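Local coordinates for hypothetical 13.2 KDA protein (Sulfolobus virus-like particle ssv1, PDB 2VQC) that is essential for virus function and has a winged-helix fold consistent with DNA binding, at residues I19-L24 with P61-V66. Numbering follows the deposited sequence.
Sequences IMYKIL and PDECEV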
ATOM      1  N   ILE A  19       7.572   2.980   2.806  1.00 20.76           N
ATOM      2  CA  ILE A  19       7.828   3.906   1.699  1.00 20.53           C
ATOM      3  C   ILE A  19       6.506   4.226   1.003  1.00 20.25           C
ATOM      4  O   ILE A  19       6.198   5.392   0.750  1.00 20.17           O
ATOM      5  CB  ILE A  19       8.857   3.346   0.688  1.00 20.39           C
ATOM      6  CG1 ILE A  19      10.209   3.122   1.379  1.00 20.19           C
ATOM      7  CG2 ILE A  19       9.040   4.296  -0.501  1.00 20.60           C
ATOM      8  CD1 ILE A  19      11.234   2.430   0.512  1.00 20.24           C
HETATM    9  N   MSE A  20       5.717   3.191   0.728  1.00 20.09           N
HETATM   10  CA  MSE A  20       4.430   3.376   0.066  1.00 20.22           C
HETATM   11  C   MSE A  20       3.453   4.178   0.926  1.00 20.12           C
HETATM   12  O   MSE A  20       2.651   4.933   0.395  1.00 20.07           O
HETATM   13  CB  MSE A  20       3.798   2.031  -0.296  1.00 20.30           C
HETATM   14  CG  MSE A  20       4.574   1.182  -1.299  1.00 21.10           C
HETATM   15 SE   MSE A  20       5.100   2.082  -2.971  1.00 21.23          SE
HETATM   16  CE  MSE A  20       6.615   2.980  -2.261  1.00 24.23           C
ATOM     17  N   TYR A  21       3.526   4.016   2.244  1.00 20.04           N
ATOM     18  CA  TYR A  21       2.588   4.680   3.147  1.00 19.96           C
ATOM     19  C   TYR A  21       2.722   6.202   3.078  1.00 19.99           C
ATOM     20  O   TYR A  21       1.715   6.919   3.076  1.00 20.04           O
ATOM     21  CB  TYR A  21       2.782   4.202   4.586  1.00 19.71           C
ATOM     22  CG  TYR A  21       1.686   4.650   5.528  1.00 19.63           C
ATOM     23  CD1 TYR A  21       0.406   4.109   5.434  1.00 19.54           C
ATOM     24  CD2 TYR A  21       1.926   5.604   6.513  1.00 19.17           C
ATOM     25  CE1 TYR A  21      -0.607   4.501   6.285  1.00 19.08           C
ATOM     26  CE2 TYR A  21       0.915   6.004   7.379  1.00 19.31           C
ATOM     27  CZ  TYR A  21      -0.353   5.443   7.256  1.00 19.26           C
ATOM     28  OH  TYR A  21      -1.375   5.816   8.095  1.00 19.04           O
ATOM     29  N   LYS A  22       3.951   6.701   3.013  1.00 19.78           N
ATOM     30  CA  LYS A  22       4.139   8.139   2.863  1.00 20.14           C
ATOM     31  C   LYS A  22       3.876   8.631   1.436  1.00 19.89           C
ATOM     32  O   LYS A  22       3.526   9.793   1.242  1.00 19.96           O
ATOM     33  CB  LYS A  22       5.494   8.604   3.401  1.00 20.11           C
ATOM     34  CG  LYS A  22       6.703   8.096   2.704  1.00 20.64           C
ATOM     35  CD  LYS A  22       7.924   8.657   3.414  1.00 21.18           C
ATOM     36  CE  LYS A  22       9.194   8.135   2.798  1.00 22.40           C
ATOM     37  NZ  LYS A  22      10.421   8.694   3.448  1.00 22.20           N
ATOM     38  N   ILE A  23       4.006   7.747   0.451  1.00 19.92           N
ATOM     39  CA  ILE A  23       3.547   8.053  -0.907  1.00 20.04           C
ATOM     40  C   ILE A  23       2.009   8.151  -0.951  1.00 20.17           C
ATOM     41  O   ILE A  23       1.451   8.959  -1.703  1.00 20.15           O
ATOM     42  CB  ILE A  23       4.094   7.029  -1.935  1.00 19.92           C
ATOM     43  CG1 ILE A  23       5.609   7.219  -2.070  1.00 19.86           C
ATOM     44  CG2 ILE A  23       3.402   7.187  -3.298  1.00 20.01           C
ATOM     45  CD1 ILE A  23       6.287   6.310  -3.075  1.00 20.10           C
ATOM     46  N   LEU A  24       1.337   7.346  -0.126  1.00 20.29           N
ATOM     47  CA  LEU A  24      -0.123   7.378   0.003  1.00 20.38           C
ATOM     48  C   LEU A  24      -0.611   8.739   0.513  1.00 20.50           C
ATOM     49  O   LEU A  24      -1.620   9.273   0.040  1.00 20.52           O
ATOM     50  CB  LEU A  24      -0.591   6.289   0.981  1.00 20.43           C
ATOM     51  CG  LEU A  24      -1.980   5.644   0.836  1.00 20.24           C
ATOM     52  CD1 LEU A  24      -2.477   5.204   2.213  1.00 19.80           C
ATOM     53  CD2 LEU A  24      -3.010   6.521   0.165  1.00 19.67           C
ATOM     54  N   PRO A  61      -6.101   3.709  11.666  1.00 27.03           N
ATOM     55  CA  PRO A  61      -7.403   3.759  10.990  1.00 27.11           C
ATOM     56  C   PRO A  61      -7.975   5.177  10.859  1.00 27.09           C
ATOM     57  O   PRO A  61      -8.888   5.399  10.055  1.00 26.91           O
ATOM     58  CB  PRO A  61      -8.293   2.890  11.884  1.00 27.10           C
ATOM     59  CG  PRO A  61      -7.665   2.964  13.229  1.00 26.92           C
ATOM     60  CD  PRO A  61      -6.194   3.085  12.999  1.00 26.94           C
ATOM     61  N   ASP A  62      -7.447   6.113  11.647  1.00 27.09           N
ATOM     62  CA  ASP A  62      -7.809   7.532  11.530  1.00 27.30           C
ATOM     63  C   ASP A  62      -7.119   8.252  10.360  1.00 27.14           C
ATOM     64  O   ASP A  62      -7.518   9.361  10.003  1.00 27.09           O
ATOM     65  CB  ASP A  62      -7.511   8.274  12.841  1.00 27.39           C
ATOM     66  CG  ASP A  62      -6.040   8.230  13.222  1.00 27.99           C
ATOM     67  OD1 ASP A  62      -5.451   7.124  13.206  1.00 29.16           O
ATOM     68  OD2 ASP A  62      -5.477   9.297  13.542  1.00 28.99           O
ATOM     69  N   GLU A  63      -6.087   7.630   9.783  1.00 27.31           N
ATOM     70  CA  GLU A  63      -5.332   8.204   8.655  1.00 27.36           C
ATOM     71  C   GLU A  63      -5.586   7.472   7.343  1.00 27.61           C
ATOM     72  O   GLU A  63      -5.692   8.094   6.287  1.00 27.47           O
ATOM     73  CB  GLU A  63      -3.827   8.137   8.925  1.00 27.33           C
ATOM     74  CG  GLU A  63      -3.354   8.868  10.167  1.00 27.33           C
ATOM     75  CD  GLU A  63      -1.846   8.781  10.361  1.00 27.18           C
ATOM     76  OE1 GLU A  63      -1.197   7.931   9.714  1.00 26.26           O
ATOM     77  OE2 GLU A  63      -1.305   9.567  11.166  1.00 28.11           O
ATOM     78  N   CYS A  64      -5.634   6.146   7.415  1.00 28.14           N
ATOM     79  CA  CYS A  64      -5.699   5.302   6.234  1.00 28.34           C
ATOM     80  C   CYS A  64      -6.968   4.457   6.231  1.00 28.55           C
ATOM     81  O   CYS A  64      -7.470   4.046   7.283  1.00 28.57           O
ATOM     82  CB  CYS A  64      -4.475   4.379   6.160  1.00 28.19           C
ATOM     83  SG  CYS A  64      -4.462   3.370   4.644  1.00 29.14           S
ATOM     84  N   GLU A  65      -7.470   4.195   5.032  1.00 28.83           N
ATOM     85  CA  GLU A  65      -8.652   3.374   4.843  1.00 29.13           C
ATOM     86  C   GLU A  65      -8.385   2.381   3.721  1.00 29.18           C
ATOM     87  O   GLU A  65      -8.044   2.774   2.601  1.00 29.04           O
ATOM     88  CB  GLU A  65      -9.840   4.257   4.481  1.00 29.20           C
ATOM     89  CG  GLU A  65     -11.182   3.555   4.569  1.00 29.64           C
ATOM     90  CD  GLU A  65     -12.320   4.409   4.050  1.00 29.69           C
ATOM     91  OE1 GLU A  65     -12.058   5.349   3.270  1.00 30.63           O
ATOM     92  OE2 GLU A  65     -13.482   4.134   4.417  1.00 31.00           O
ATOM     93  N   VAL A  66      -8.524   1.098   4.029  1.00 29.31           N
ATOM     94  CA  VAL A  66      -8.385   0.055   3.031  1.00 29.64           C
ATOM     95  C   VAL A  66      -9.764  -0.188   2.429  1.00 29.90           C
ATOM     96  O   VAL A  66     -10.657  -0.718   3.095  1.00 30.15           O
ATOM     97  CB  VAL A  66      -7.825  -1.245   3.638  1.00 29.56           C
ATOM     98  CG1 VAL A  66      -7.653  -2.312   2.556  1.00 29.70           C
ATOM     99  CG2 VAL A  66      -6.501  -0.971   4.346  1.00 29.56           C
TER
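Tyr21 and Leu24, one turn apart on helix 13-27, reach across to Glu63 and Cys64 where the loop at 61-63 runs into strand 64-68; the backbones stay well separated, the closest CA atoms being those of Leu24 and Cys64 at 8.6 Å, so side chains alone bridge the gap. Tyr21 does most of the work. With CG anti to the backbone N (chi1 -169°), its ring extends from the helix and delivers the hydroxyl to the carboxylate of Glu63. Tyr21 OH donates to Glu63 OE1 over 2.7 Å, meeting the anti lone pair, the one directed away from OE2. The acceptor sits at the edge of the ring and in its plane, and ring and carboxylate are nearly coplanar, 24° apart. The other carboxylate oxygen, OE2, forms a salt bridge with Lys79, so both oxygens are held and the rotation of the group is probably fixed. Beside the hydroxyl, Cys64 CB packs at the ring edge, 3.9 Å from Tyr21 CE1. Leu24 then adds one methyl, CD1, lying 3.6 Å from Cys64 SG. That sulfur is disulfide-bonded to Cys57 of helix 43-59, while Trp77 meets the Tyr21 ring edge-to-face. Helix 13-27, helix 43-59 and the wing hairpin of strands 64-68 and 73-77 thus meet around a disulfide, with Leu24 and Cys64 buried and the Tyr21-Glu63 pair partly exposed, in a winged-helix domain.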